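Local coordinates for protein pullulanase (PDB 2WAN) that hydrolyses the alpha-1,6-glucosidic linkages of pullulan and, as in related enzymes, probably the branch points of starch-derived polysaccharides, at residues Gly482-Gln487 against Leu823-Pro828; Thr473-Leu478 against His542-Gly547; Asp559-Asp564 against Gly580-Gly585; Tyr573-Ser578 against Gly656-Ser661; Gln697-Gly702 against Asn850-Glu855. All blocks are in the same frame, centred on the assembly; numbering follows the deposited sequence.

Contact 1: Gly482-Gln487 against Leu823-Pro828; sequences GITTVQ and LRNQHP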
# COMPACT_ATOMS: atom_id res chain seq x y z
N GLY A 482 20.96 18.45 -0.88
CA GLY A 482 19.76 19.24 -1.23
C GLY A 482 18.41 18.53 -1.17
O GLY A 482 17.35 19.14 -1.45
N ILE A 483 18.40 17.26 -0.78
CA ILE A 483 17.12 16.55 -0.66
C ILE A 483 16.25 17.19 0.42
O ILE A 483 16.76 17.82 1.35
CB ILE A 483 17.27 15.00 -0.46
CG1 ILE A 483 18.05 14.65 0.83
CG2 ILE A 483 18.00 14.38 -1.71
CD1 ILE A 483 17.17 14.57 2.13
N THR A 484 14.93 17.09 0.26
CA THR A 484 14.02 17.78 1.17
C THR A 484 13.44 16.88 2.26
O THR A 484 12.94 17.37 3.27
CB THR A 484 12.80 18.38 0.43
OG1 THR A 484 11.96 17.32 -0.05
CG2 THR A 484 13.24 19.26 -0.75
N THR A 485 13.46 15.57 2.02
CA THR A 485 12.68 14.65 2.82
C THR A 485 13.38 13.30 2.85
O THR A 485 13.77 12.77 1.80
CB THR A 485 11.24 14.46 2.24
OG1 THR A 485 10.69 15.73 1.89
CG2 THR A 485 10.31 13.78 3.24
N VAL A 486 13.58 12.76 4.06
CA VAL A 486 14.13 11.40 4.22
C VAL A 486 12.96 10.43 4.38
O VAL A 486 12.10 10.63 5.25
CB VAL A 486 15.09 11.31 5.43
CG1 VAL A 486 15.49 9.85 5.70
CG2 VAL A 486 16.34 12.12 5.16
N GLN A 487 12.92 9.39 3.55
CA GLN A 487 11.97 8.31 3.77
C GLN A 487 12.70 7.19 4.48
O GLN A 487 13.61 6.57 3.92
CB GLN A 487 11.37 7.82 2.45
CG GLN A 487 10.44 6.57 2.58
CD GLN A 487 10.02 6.05 1.22
OE1 GLN A 487 9.44 6.78 0.41
NE2 GLN A 487 10.36 4.80 0.93
N LEU A 823 18.99 22.80 -8.52
CA LEU A 823 18.31 23.45 -9.66
C LEU A 823 16.78 23.29 -9.57
O LEU A 823 16.04 24.28 -9.68
CB LEU A 823 18.84 22.91 -10.99
CG LEU A 823 18.25 23.63 -12.23
CD1 LEU A 823 18.92 24.99 -12.44
CD2 LEU A 823 18.45 22.75 -13.44
N ARG A 824 16.30 22.06 -9.40
CA ARG A 824 14.87 21.81 -9.19
C ARG A 824 14.31 22.60 -8.00
O ARG A 824 13.21 23.19 -8.11
CB ARG A 824 14.58 20.31 -9.00
CG ARG A 824 13.09 20.00 -9.05
CD ARG A 824 12.77 18.57 -8.59
NE ARG A 824 11.32 18.31 -8.62
CZ ARG A 824 10.62 17.98 -9.72
NH1 ARG A 824 11.21 17.90 -10.91
NH2 ARG A 824 9.31 17.76 -9.63
N ASN A 825 15.06 22.62 -6.89
CA ASN A 825 14.58 23.32 -5.68
C ASN A 825 14.40 24.81 -5.96
O ASN A 825 13.53 25.45 -5.37
CB ASN A 825 15.54 23.16 -4.49
CG ASN A 825 15.64 21.73 -3.97
OD1 ASN A 825 14.83 20.84 -4.30
ND2 ASN A 825 16.66 21.49 -3.11
N GLN A 826 15.23 25.36 -6.84
CA GLN A 826 15.25 26.79 -7.14
C GLN A 826 14.25 27.21 -8.22
O GLN A 826 13.95 28.40 -8.34
CB GLN A 826 16.65 27.22 -7.58
CG GLN A 826 17.66 27.31 -6.43
CD GLN A 826 17.29 28.37 -5.39
OE1 GLN A 826 17.56 28.21 -4.20
NE2 GLN A 826 16.66 29.45 -5.85
N HIS A 827 13.77 26.23 -8.99
CA HIS A 827 12.99 26.53 -10.18
C HIS A 827 11.66 25.82 -10.20
O HIS A 827 11.58 24.66 -10.62
CB HIS A 827 13.83 26.25 -11.45
CG HIS A 827 14.89 27.27 -11.63
ND1 HIS A 827 14.62 28.54 -12.09
CD2 HIS A 827 16.20 27.26 -11.29
CE1 HIS A 827 15.73 29.25 -12.06
NE2 HIS A 827 16.70 28.50 -11.58
N PRO A 828 10.61 26.53 -9.75
CA PRO A 828 9.29 25.92 -9.62
C PRO A 828 8.61 25.52 -10.95
O PRO A 828 7.60 24.81 -10.94
CB PRO A 828 8.48 26.97 -8.83
CG PRO A 828 9.15 28.29 -9.14
CD PRO A 828 10.63 27.93 -9.27
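Asn-825 reaches from the last turn of helix 811-826 to the backbone of Gly-482. Both belong to the (beta/alpha)8 barrel of the catalytic domain. Gly-482 sits in the turn between helix 474-481 and strand 485-488, the second strand of the barrel. Helix 811-826 comes after strand 773-777, the eighth.

One hydrogen bond carries the polar part. Asn-825 ND2 donates to Gly-482 O at 3.0 Å, with an N-H...O angle of 159°. The oxygen lies close to the amide plane of Asn-825. The donor approaches at a C=O...N angle of 135°, a little out of the carbonyl plane. The CG of Asn-825 is anti to its own carbonyl carbon (chi1 -66°), which carries the amide out from the helix toward the turn. The bond ties a helix end to a turn that follows another helix.

The backbone of Gly-482 suits this place. It is the first residue to leave helix 474-481 and has positive phi. A beta carbon here would press on the carbonyl oxygen of the residue before it, and would lie 3.7 Å from Asn-825 ND2.

Further bonds hold each segment to the rest of the protein. Thr-484 OG1 is bonded to Thr-485 OG1 at 2.8 Å and to Val-434 N. On the helix, Arg-824 NH1 reaches Phe-768 O and Ser-770 O.

The van der Waals part is slight, and the two segments meet near the surface. Thr-484 and Asn-825 slide past each other in opposite directions, and Thr-484 CG2 comes to 4.2 Å from Asn-825 OD1.

Contact 2: Thr473-Leu478 against His542-Gly547; sequences TGIDSL and HQQRIG
The backbones of Ile-475 and Gln-544 stand 8.3 Å apart at their CA atoms, and those of Leu-478 and Ile-546 are 8.6 Å apart, so only side chains meet. Leu-478 and Ile-546 form the apolar pair: Leu-478 CB rests against Ile-546 CD1 at 3.9 Å. The CG1 branch of Ile-546 is anti to the carbonyl carbon (chi1 -67°), and its extended continuation brings CD1 to the helix. Both side chains also touch Val-486 of the neighbouring strand and Leu-541 of helix 529-543.

The second pair crosses at about a right angle. Ile-475 CD1 lies 3.5 Å from Gln-544 CG, in one of two deposited conformers of Ile-475, so this closeness is less certain. Gln-544 CG, anti to the carbonyl carbon (chi1 -56°), meets the isoleucine; the bend at chi2 then turns the amide off.

The helix end is fixed by the backbone. Arg-545 N bonds to His-542 O at 2.9 Å, and Ile-546 N to Leu-541 O. Arg-545, with positive phi, is the C-prime residue of this Schellman motif. Helix 474-481 thus packs against the turn from helix 529-543 into strand 547-552, in the outer layer of a (beta/alpha)8 barrel.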
# COMPACT_ATOMS: atom_id res chain seq x y z
N THR A 473 29.65 13.55 5.96
CA THR A 473 28.78 12.38 6.03
C THR A 473 27.54 12.75 6.86
O THR A 473 27.43 13.87 7.39
CB THR A 473 29.47 11.19 6.72
OG1 THR A 473 29.85 11.56 8.05
CG2 THR A 473 30.77 10.76 5.95
N GLY A 474 26.62 11.80 6.99
CA GLY A 474 25.50 12.01 7.91
C GLY A 474 24.59 13.14 7.45
O GLY A 474 24.44 13.41 6.24
N ILE A 475 23.97 13.82 8.41
CA ILE A 475 23.06 14.92 8.12
C ILE A 475 23.72 16.05 7.32
O ILE A 475 23.07 16.71 6.50
CB ILE A 475 22.43 15.47 9.42
CG1 ILE A 475 21.20 16.31 9.10
CG2 ILE A 475 23.47 16.24 10.28
CD1 ILE A 475 20.33 16.55 10.32
N ASP A 476 25.01 16.29 7.56
CA ASP A 476 25.73 17.32 6.79
C ASP A 476 25.80 16.95 5.31
O ASP A 476 25.76 17.84 4.44
CB ASP A 476 27.13 17.55 7.35
CG ASP A 476 27.13 18.34 8.66
OD1 ASP A 476 26.04 18.69 9.16
OD2 ASP A 476 28.24 18.61 9.16
N SER A 477 25.90 15.66 5.01
CA SER A 477 25.86 15.20 3.61
C SER A 477 24.45 15.40 3.01
O SER A 477 24.30 15.87 1.88
CB SER A 477 26.27 13.72 3.50
OG SER A 477 26.29 13.34 2.12
N LEU A 478 23.41 15.07 3.79
CA LEU A 478 22.05 15.29 3.30
C LEU A 478 21.83 16.77 3.01
O LEU A 478 21.23 17.11 1.99
CB LEU A 478 21.02 14.79 4.31
CG LEU A 478 21.13 13.32 4.71
CD1 LEU A 478 20.03 12.98 5.75
CD2 LEU A 478 20.97 12.44 3.48
N HIS A 542 14.33 18.06 11.10
CA HIS A 542 13.49 19.25 11.00
C HIS A 542 14.30 20.53 11.15
O HIS A 542 14.06 21.50 10.44
CB HIS A 542 12.37 19.26 12.04
CG HIS A 542 11.23 18.32 11.78
ND1 HIS A 542 11.01 17.67 10.58
CD2 HIS A 542 10.18 17.98 12.57
CE1 HIS A 542 9.90 16.95 10.66
NE2 HIS A 542 9.37 17.14 11.86
N GLN A 543 15.27 20.53 12.08
CA GLN A 543 16.15 21.71 12.27
C GLN A 543 16.94 22.04 11.02
O GLN A 543 17.36 23.19 10.85
CB GLN A 543 17.12 21.49 13.42
CG GLN A 543 16.53 21.72 14.81
CD GLN A 543 17.36 21.04 15.90
OE1 GLN A 543 18.44 20.49 15.63
NE2 GLN A 543 16.84 21.05 17.12
N GLN A 544 17.14 21.06 10.15
CA GLN A 544 17.84 21.29 8.87
C GLN A 544 16.85 21.43 7.70
O GLN A 544 17.25 21.35 6.53
CB GLN A 544 18.89 20.18 8.61
CG GLN A 544 19.94 20.01 9.75
CD GLN A 544 20.46 21.33 10.32
OE1 GLN A 544 20.48 21.52 11.54
NE2 GLN A 544 20.87 22.24 9.46
N ARG A 545 15.57 21.66 8.01
CA ARG A 545 14.51 21.80 7.01
C ARG A 545 14.38 20.54 6.13
O ARG A 545 14.10 20.61 4.91
CB ARG A 545 14.71 23.09 6.18
CG ARG A 545 14.74 24.35 7.08
CD ARG A 545 15.27 25.60 6.36
NE ARG A 545 16.63 25.41 5.82
CZ ARG A 545 17.75 25.41 6.54
NH1 ARG A 545 17.73 25.59 7.86
NH2 ARG A 545 18.92 25.23 5.93
N ILE A 546 14.58 19.38 6.77
CA ILE A 546 14.39 18.08 6.11
C ILE A 546 13.24 17.36 6.82
O ILE A 546 13.23 17.23 8.04
CB ILE A 546 15.68 17.22 6.14
CG1 ILE A 546 16.76 17.86 5.26
CG2 ILE A 546 15.41 15.77 5.62
CD1 ILE A 546 18.17 17.21 5.45
N GLY A 547 12.28 16.89 6.03
CA GLY A 547 11.13 16.15 6.54
C GLY A 547 11.40 14.67 6.70
O GLY A 547 12.40 14.16 6.20

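Contact 3: Asp559-Asp564 against Gly580-Gly585; sequences DVMVSD and GNYTNG
Tyr-582 lays one face of its ring against Val-560. Its CG is anti to the carbonyl carbon (chi1 -67°), and from CB the side chain runs toward the valine, which comes from the opposite direction. Past CG, the two sides of the ring meet different methyls. Tyr-582 CD1 is 4.0 Å from Val-560 CG2, and Tyr-582 CD2 is 3.9 Å from Val-560 CG1. One atom further, Tyr-582 CE1 meets Val-560 CG2 and Tyr-582 CE2 meets Val-560 CG1, each at 3.7 Å. The two valine branches spread over one face of the ring, one above each of its long sides. Val-560 CG2 makes a CH-pi contact, 3.9 Å from the ring centroid and 18° off the normal.

Both segments lie in the long connection between strand 547-552, the third strand of the (beta/alpha)8 barrel, and helix 597-614. In alpha-amylase relatives the insertion called domain B sits at this place. Short helix 564-568 lies between the segments, and Ser-563 is its N-cap.

At the tip, Tyr-582 CZ is 3.8 Å from Val-560 CB. Tyr-582 OH has Met-561 CG at 4.0 Å, where the two side chains cross obliquely. The same OH makes a weak hydrogen bond to Asp-566 OD2. That carboxylate oxygen also accepts from Met-561 N, so it joins the phenol to the backbone beside Val-560. Val-560 also touches Tyr-574 and Asn-590.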
# COMPACT_ATOMS: atom_id res chain seq x y z
N ASP A 559 3.32 -12.68 11.30
CA ASP A 559 2.70 -14.01 11.21
C ASP A 559 1.26 -13.87 11.67
O ASP A 559 0.82 -12.79 12.12
CB ASP A 559 3.45 -15.01 12.11
CG ASP A 559 3.32 -16.47 11.65
OD1 ASP A 559 2.51 -16.77 10.74
OD2 ASP A 559 4.05 -17.30 12.20
N VAL A 560 0.54 -14.98 11.56
CA VAL A 560 -0.82 -15.09 12.09
C VAL A 560 -0.83 -16.14 13.19
O VAL A 560 0.18 -16.81 13.43
CB VAL A 560 -1.83 -15.47 11.00
CG1 VAL A 560 -2.01 -14.30 10.05
CG2 VAL A 560 -1.37 -16.74 10.26
N MET A 561 -1.99 -16.27 13.84
CA MET A 561 -2.23 -17.23 14.93
C MET A 561 -1.49 -16.89 16.23
O MET A 561 -2.09 -16.93 17.32
CB MET A 561 -1.95 -18.68 14.48
CG MET A 561 -3.04 -19.24 13.56
SD MET A 561 -2.49 -20.71 12.65
CE MET A 561 -1.83 -21.74 13.97
N VAL A 562 -0.20 -16.58 16.12
CA VAL A 562 0.63 -16.16 17.26
C VAL A 562 0.68 -14.63 17.41
O VAL A 562 1.29 -14.10 18.36
CB VAL A 562 2.08 -16.72 17.17
CG1 VAL A 562 2.09 -18.25 17.37
CG2 VAL A 562 2.76 -16.30 15.86
N SER A 563 0.04 -13.94 16.48
CA SER A 563 -0.02 -12.48 16.49
C SER A 563 -0.99 -12.01 17.56
O SER A 563 -1.96 -12.69 17.87
CB SER A 563 -0.42 -11.94 15.12
OG SER A 563 -1.76 -12.25 14.77
N ASP A 564 -0.73 -10.85 18.15
CA ASP A 564 -1.66 -10.26 19.12
C ASP A 564 -3.08 -10.12 18.55
O ASP A 564 -4.06 -10.41 19.24
CB ASP A 564 -1.13 -8.93 19.64
CG ASP A 564 0.18 -9.10 20.40
OD1 ASP A 564 0.24 -10.00 21.26
OD2 ASP A 564 1.16 -8.38 20.08
N GLY A 580 -11.93 -20.79 4.59
CA GLY A 580 -11.41 -20.47 5.91
C GLY A 580 -9.90 -20.33 5.99
O GLY A 580 -9.33 -20.36 7.09
N ASN A 581 -9.26 -20.18 4.83
CA ASN A 581 -7.81 -20.01 4.76
C ASN A 581 -7.41 -18.54 4.66
O ASN A 581 -8.13 -17.75 4.07
CB ASN A 581 -7.26 -20.78 3.56
CG ASN A 581 -7.34 -22.29 3.75
OD1 ASN A 581 -7.94 -23.00 2.93
ND2 ASN A 581 -6.76 -22.78 4.83
N TYR A 582 -6.26 -18.19 5.23
CA TYR A 582 -5.74 -16.83 5.09
C TYR A 582 -5.31 -16.58 3.64
O TYR A 582 -4.57 -17.39 3.08
CB TYR A 582 -4.52 -16.64 5.99
CG TYR A 582 -4.80 -16.69 7.48
CD1 TYR A 582 -4.63 -17.86 8.22
CD2 TYR A 582 -5.20 -15.54 8.17
CE1 TYR A 582 -4.87 -17.90 9.61
CE2 TYR A 582 -5.45 -15.56 9.55
CZ TYR A 582 -5.28 -16.74 10.26
OH TYR A 582 -5.52 -16.76 11.63
N THR A 583 -5.77 -15.48 3.05
CA THR A 583 -5.35 -15.13 1.68
C THR A 583 -3.96 -14.49 1.71
O THR A 583 -3.54 -13.97 2.75
CB THR A 583 -6.37 -14.24 0.94
OG1 THR A 583 -6.63 -13.05 1.70
CG2 THR A 583 -7.71 -14.98 0.74
N ASN A 584 -3.25 -14.54 0.58
CA ASN A 584 -1.84 -14.18 0.52
C ASN A 584 -1.55 -12.90 -0.30
O ASN A 584 -0.62 -12.86 -1.10
CB ASN A 584 -1.06 -15.39 -0.03
CG ASN A 584 0.43 -15.27 0.11
OD1 ASN A 584 0.95 -14.65 1.05
ND2 ASN A 584 1.14 -15.88 -0.82
N GLY A 585 -2.34 -11.84 -0.06
CA GLY A 585 -2.17 -10.57 -0.78
C GLY A 585 -0.79 -9.94 -0.71
O GLY A 585 -0.33 -9.31 -1.67

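Contact 4: Tyr573-Ser578 against Gly656-Ser661; sequences YYRTDS and GTSGLS
Arg-575 packs the flat of its guanidinium against Leu-660, and this is the tight part of the contact. Leu-660 CB lies 3.8 Å above the guanidinium plane, over its centre. Both leucine methyls, Leu-660 CD1 and CD2, sit 3.9 Å from Arg-575 NH2. The arginine chain, extended from CG to NE, carries the group up to the leucine.

Polar partners hold the plane in place. NH1 forms a salt bridge with Glu-591, NE forms one with Glu-595, and NH2 bonds to Leu-626 O. With an alanine here, Glu-591 and Glu-595 would probably lose this positive mate, and a gap would probably open beneath Leu-660.

The other side is looser. Ser-658 OG is 4.0 Å from Arg-575 NH1, too far to bond, and is instead bonded to Glu-591. Exposed Gly-659 offers its backbone C at 4.3 Å from Arg-575 CD. Ser-658 OG also accepts from Leu-660 N at 3.0 Å, an ST turn.

A glycerol and an acetate, both probably from the crystallisation liquor, lie about 4 Å from the Arg-575 and Leu-660 side chains respectively. The two loops follow the third and fifth strands of the (beta/alpha)8 barrel, the substrate-facing side in alpha-amylase relatives.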
# COMPACT_ATOMS: atom_id res chain seq x y z
N TYR A 573 -8.78 -9.68 11.97
CA TYR A 573 -7.91 -8.60 11.46
C TYR A 573 -7.29 -8.94 10.10
O TYR A 573 -6.62 -8.08 9.50
CB TYR A 573 -6.81 -8.22 12.47
CG TYR A 573 -7.32 -7.42 13.66
CD1 TYR A 573 -7.45 -6.02 13.59
CD2 TYR A 573 -7.66 -8.05 14.86
CE1 TYR A 573 -7.91 -5.27 14.68
CE2 TYR A 573 -8.13 -7.32 15.96
CZ TYR A 573 -8.25 -5.92 15.86
OH TYR A 573 -8.69 -5.20 16.95
N TYR A 574 -7.53 -10.15 9.60
CA TYR A 574 -6.90 -10.66 8.37
C TYR A 574 -7.95 -11.06 7.34
O TYR A 574 -9.10 -11.32 7.70
CB TYR A 574 -6.07 -11.90 8.69
CG TYR A 574 -4.98 -11.63 9.69
CD1 TYR A 574 -3.79 -11.04 9.29
CD2 TYR A 574 -5.16 -11.93 11.04
CE1 TYR A 574 -2.78 -10.74 10.22
CE2 TYR A 574 -4.15 -11.65 11.98
CZ TYR A 574 -2.97 -11.06 11.56
OH TYR A 574 -1.96 -10.78 12.45
N ARG A 575 -7.56 -11.13 6.06
CA ARG A 575 -8.47 -11.61 5.01
C ARG A 575 -8.44 -13.13 4.91
O ARG A 575 -7.39 -13.75 4.91
CB ARG A 575 -8.19 -10.93 3.66
CG ARG A 575 -8.36 -9.40 3.70
CD ARG A 575 -8.14 -8.71 2.33
NE ARG A 575 -8.40 -7.29 2.48
CZ ARG A 575 -7.54 -6.31 2.20
NH1 ARG A 575 -6.35 -6.58 1.67
NH2 ARG A 575 -7.90 -5.04 2.41
N THR A 576 -9.63 -13.73 4.86
CA THR A 576 -9.73 -15.18 4.69
C THR A 576 -10.70 -15.45 3.54
O THR A 576 -11.54 -14.61 3.21
CB THR A 576 -10.24 -15.88 5.97
OG1 THR A 576 -11.52 -15.36 6.33
CG2 THR A 576 -9.26 -15.69 7.13
N ASP A 577 -10.55 -16.62 2.92
CA ASP A 577 -11.44 -17.02 1.83
C ASP A 577 -12.60 -17.87 2.35
O ASP A 577 -12.76 -18.04 3.56
CB ASP A 577 -10.67 -17.74 0.70
CG ASP A 577 -9.94 -18.99 1.17
OD1 ASP A 577 -10.38 -19.65 2.14
OD2 ASP A 577 -8.92 -19.34 0.54
N SER A 578 -13.40 -18.41 1.43
CA SER A 578 -14.60 -19.14 1.83
C SER A 578 -14.30 -20.54 2.38
O SER A 578 -15.18 -21.17 2.99
CB SER A 578 -15.62 -19.16 0.69
OG SER A 578 -16.10 -17.84 0.49
N GLY A 656 0.95 -10.88 -4.04
CA GLY A 656 0.32 -12.17 -4.33
C GLY A 656 -1.14 -11.95 -4.59
O GLY A 656 -1.60 -10.80 -4.66
N THR A 657 -1.89 -13.04 -4.74
CA THR A 657 -3.32 -12.95 -5.02
C THR A 657 -4.03 -12.43 -3.77
O THR A 657 -3.93 -13.02 -2.70
CB THR A 657 -3.87 -14.33 -5.44
OG1 THR A 657 -3.19 -14.75 -6.63
CG2 THR A 657 -5.36 -14.28 -5.71
N SER A 658 -4.75 -11.33 -3.92
CA SER A 658 -5.40 -10.71 -2.77
C SER A 658 -6.86 -11.14 -2.64
O SER A 658 -7.55 -11.39 -3.64
CB SER A 658 -5.31 -9.19 -2.85
OG SER A 658 -6.09 -8.61 -1.82
N GLY A 659 -7.32 -11.21 -1.39
CA GLY A 659 -8.75 -11.42 -1.09
C GLY A 659 -9.62 -10.21 -1.42
O GLY A 659 -10.83 -10.35 -1.62
N LEU A 660 -9.01 -9.03 -1.50
CA LEU A 660 -9.75 -7.81 -1.79
C LEU A 660 -10.15 -7.74 -3.27
O LEU A 660 -9.33 -8.05 -4.16
CB LEU A 660 -8.91 -6.57 -1.43
CG LEU A 660 -9.63 -5.22 -1.42
CD1 LEU A 660 -10.71 -5.17 -0.32
CD2 LEU A 660 -8.63 -4.07 -1.26
N SER A 661 -11.38 -7.32 -3.54
CA SER A 661 -11.85 -7.20 -4.93
C SER A 661 -11.02 -6.19 -5.72
O SER A 661 -10.60 -5.15 -5.19
CB SER A 661 -13.33 -6.82 -4.97
OG SER A 661 -13.55 -5.54 -4.41

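Contact 5: Gln697-Gly702 against Asn850-Glu855; sequences QGFATG and NTVAFE. With SO4 (sulfate ion), chain M.
Phe-699 meets Val-852 and Asn-850 at the seam between the catalytic (beta/alpha)8 barrel and the C-terminal all-beta domain. Phe-699 lies in the loop between helices 681-688 and 707-714. Val-852 begins strand 852-856 of the beta domain.

The apolar part joins ring and valine. Phe-699 CZ lies 4.0 Å from Val-852 CG2, and the two side chains cross at a slant. Phe-699 CG is anti to the backbone N (chi1 -177°), which extends the ring across the seam, where it also touches Ile-710, Tyr-872 and Pro-874. The amide of Asn-850 passes the ring in the opposite direction, its plane turned 78° from the ring plane, with Asn-850 OD1 4.1 Å from Phe-699 CE1. An alanine in place of Phe-699 is likely to open a gap between the loop and strand 852-856 and take from Val-852 CG2 its partner across the seam.

A water bridges the polar groups: it lies 2.7 Å from Phe-699 O and accepts from Asn-850 ND2 at 3.2 Å. Within the loop, Gly-698 N donates almost straight to Thr-701 OG1 at 2.9 Å. On the strand side a sulfate, probably from the crystallisation liquor, is bound by the backbone: Asn-850 N donates to its O1 at 2.7 Å.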
# COMPACT_ATOMS: atom_id res chain seq x y z
N GLN A 697 17.97 -3.13 -21.24
CA GLN A 697 18.33 -1.71 -21.25
C GLN A 697 17.05 -0.88 -21.33
O GLN A 697 15.97 -1.40 -21.62
CB GLN A 697 19.29 -1.42 -22.41
CG GLN A 697 20.70 -1.98 -22.15
CD GLN A 697 21.61 -1.91 -23.37
OE1 GLN A 697 21.20 -1.45 -24.43
NE2 GLN A 697 22.84 -2.37 -23.21
N GLY A 698 17.18 0.41 -21.03
CA GLY A 698 16.08 1.37 -21.16
C GLY A 698 16.59 2.64 -21.81
O GLY A 698 17.69 2.67 -22.39
N PHE A 699 15.81 3.71 -21.70
CA PHE A 699 16.15 5.00 -22.29
C PHE A 699 17.56 5.49 -21.92
O PHE A 699 18.31 5.97 -22.77
CB PHE A 699 15.10 6.05 -21.87
CG PHE A 699 15.32 7.41 -22.48
CD1 PHE A 699 15.05 7.63 -23.82
CD2 PHE A 699 15.79 8.48 -21.70
CE1 PHE A 699 15.25 8.89 -24.39
CE2 PHE A 699 15.98 9.75 -22.25
CZ PHE A 699 15.71 9.94 -23.61
N ALA A 700 17.91 5.38 -20.64
CA ALA A 700 19.19 5.93 -20.19
C ALA A 700 20.39 5.10 -20.65
O ALA A 700 21.51 5.61 -20.68
CB ALA A 700 19.22 6.09 -18.66
N THR A 701 20.14 3.83 -21.01
CA THR A 701 21.22 2.84 -21.18
C THR A 701 21.27 2.13 -22.54
O THR A 701 22.02 1.16 -22.72
CB THR A 701 21.16 1.76 -20.08
OG1 THR A 701 19.83 1.21 -20.03
CG2 THR A 701 21.54 2.36 -18.72
N GLY A 702 20.49 2.63 -23.49
CA GLY A 702 20.68 2.20 -24.88
C GLY A 702 19.48 1.68 -25.63
O GLY A 702 19.55 1.53 -26.85
N ASN A 850 15.53 9.28 -30.90
CA ASN A 850 15.90 8.79 -29.59
C ASN A 850 16.44 9.89 -28.67
O ASN A 850 17.39 9.68 -27.93
CB ASN A 850 16.88 7.60 -29.64
CG ASN A 850 16.85 6.80 -28.37
OD1 ASN A 850 15.79 6.61 -27.78
ND2 ASN A 850 18.02 6.36 -27.90
N THR A 851 15.84 11.06 -28.75
CA THR A 851 16.12 12.13 -27.78
C THR A 851 14.78 12.72 -27.39
O THR A 851 13.80 12.55 -28.11
CB THR A 851 17.04 13.26 -28.35
OG1 THR A 851 16.35 13.94 -29.41
CG2 THR A 851 18.40 12.71 -28.86
N VAL A 852 14.74 13.35 -26.21
CA VAL A 852 13.54 14.01 -25.71
C VAL A 852 13.93 15.44 -25.33
O VAL A 852 14.86 15.65 -24.53
CB VAL A 852 12.95 13.28 -24.47
CG1 VAL A 852 11.81 14.08 -23.83
CG2 VAL A 852 12.42 11.91 -24.86
N ALA A 853 13.23 16.41 -25.90
CA ALA A 853 13.47 17.83 -25.62
C ALA A 853 12.17 18.54 -25.34
O ALA A 853 11.20 18.34 -26.05
CB ALA A 853 14.17 18.50 -26.80
N PHE A 854 12.16 19.37 -24.30
CA PHE A 854 10.94 20.13 -23.97
C PHE A 854 11.24 21.52 -23.47
O PHE A 854 12.37 21.81 -23.06
CB PHE A 854 10.04 19.38 -22.98
CG PHE A 854 10.69 19.07 -21.66
CD1 PHE A 854 10.58 19.94 -20.58
CD2 PHE A 854 11.42 17.89 -21.50
CE1 PHE A 854 11.18 19.64 -19.36
CE2 PHE A 854 12.02 17.57 -20.28
CZ PHE A 854 11.89 18.44 -19.20
N GLU A 855 10.22 22.38 -23.50
CA GLU A 855 10.34 23.75 -23.06
C GLU A 855 9.26 24.05 -22.03
O GLU A 855 8.08 23.67 -22.22
CB GLU A 855 10.20 24.71 -24.26
CG GLU A 855 10.48 26.17 -23.90
CD GLU A 855 10.31 27.12 -25.10
OE1 GLU A 855 9.83 26.67 -26.17
OE2 GLU A 855 10.67 28.30 -24.96
S SO4 M . 11.96 8.76 -31.64
O1 SO4 M . 12.88 9.82 -31.23
O2 SO4 M . 12.52 7.45 -31.28
O3 SO4 M . 10.67 8.93 -30.98
O4 SO4 M . 11.77 8.84 -33.09
O HOH W 1 18.65 4.81 -25.23

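Contacts 1 to 4 lie in the catalytic barrel. Contacts 1 and 2 are neighbours, about 12 Å apart centre to centre. Strands 485-488 and 547-552 pair between them, through backbone bonds of Thr-484 and Val-486 to Gly-547. Contacts 3 and 4, centres about 10 Å apart, interleave along the chain and join loops after the third and fifth strands. Their centres lie some 40 Å from those of contacts 1 and 2. Both are nested inside the long loop closed by contact 1, which brings helix 811-826 back to the turn before strand 485-488. Contact 5, centre about 23 Å from that of contact 1 and on the same side of the chain's centre, joins the beta domain to the barrel. Contacts 1 and 2 thus tie the barrel's outer layer together.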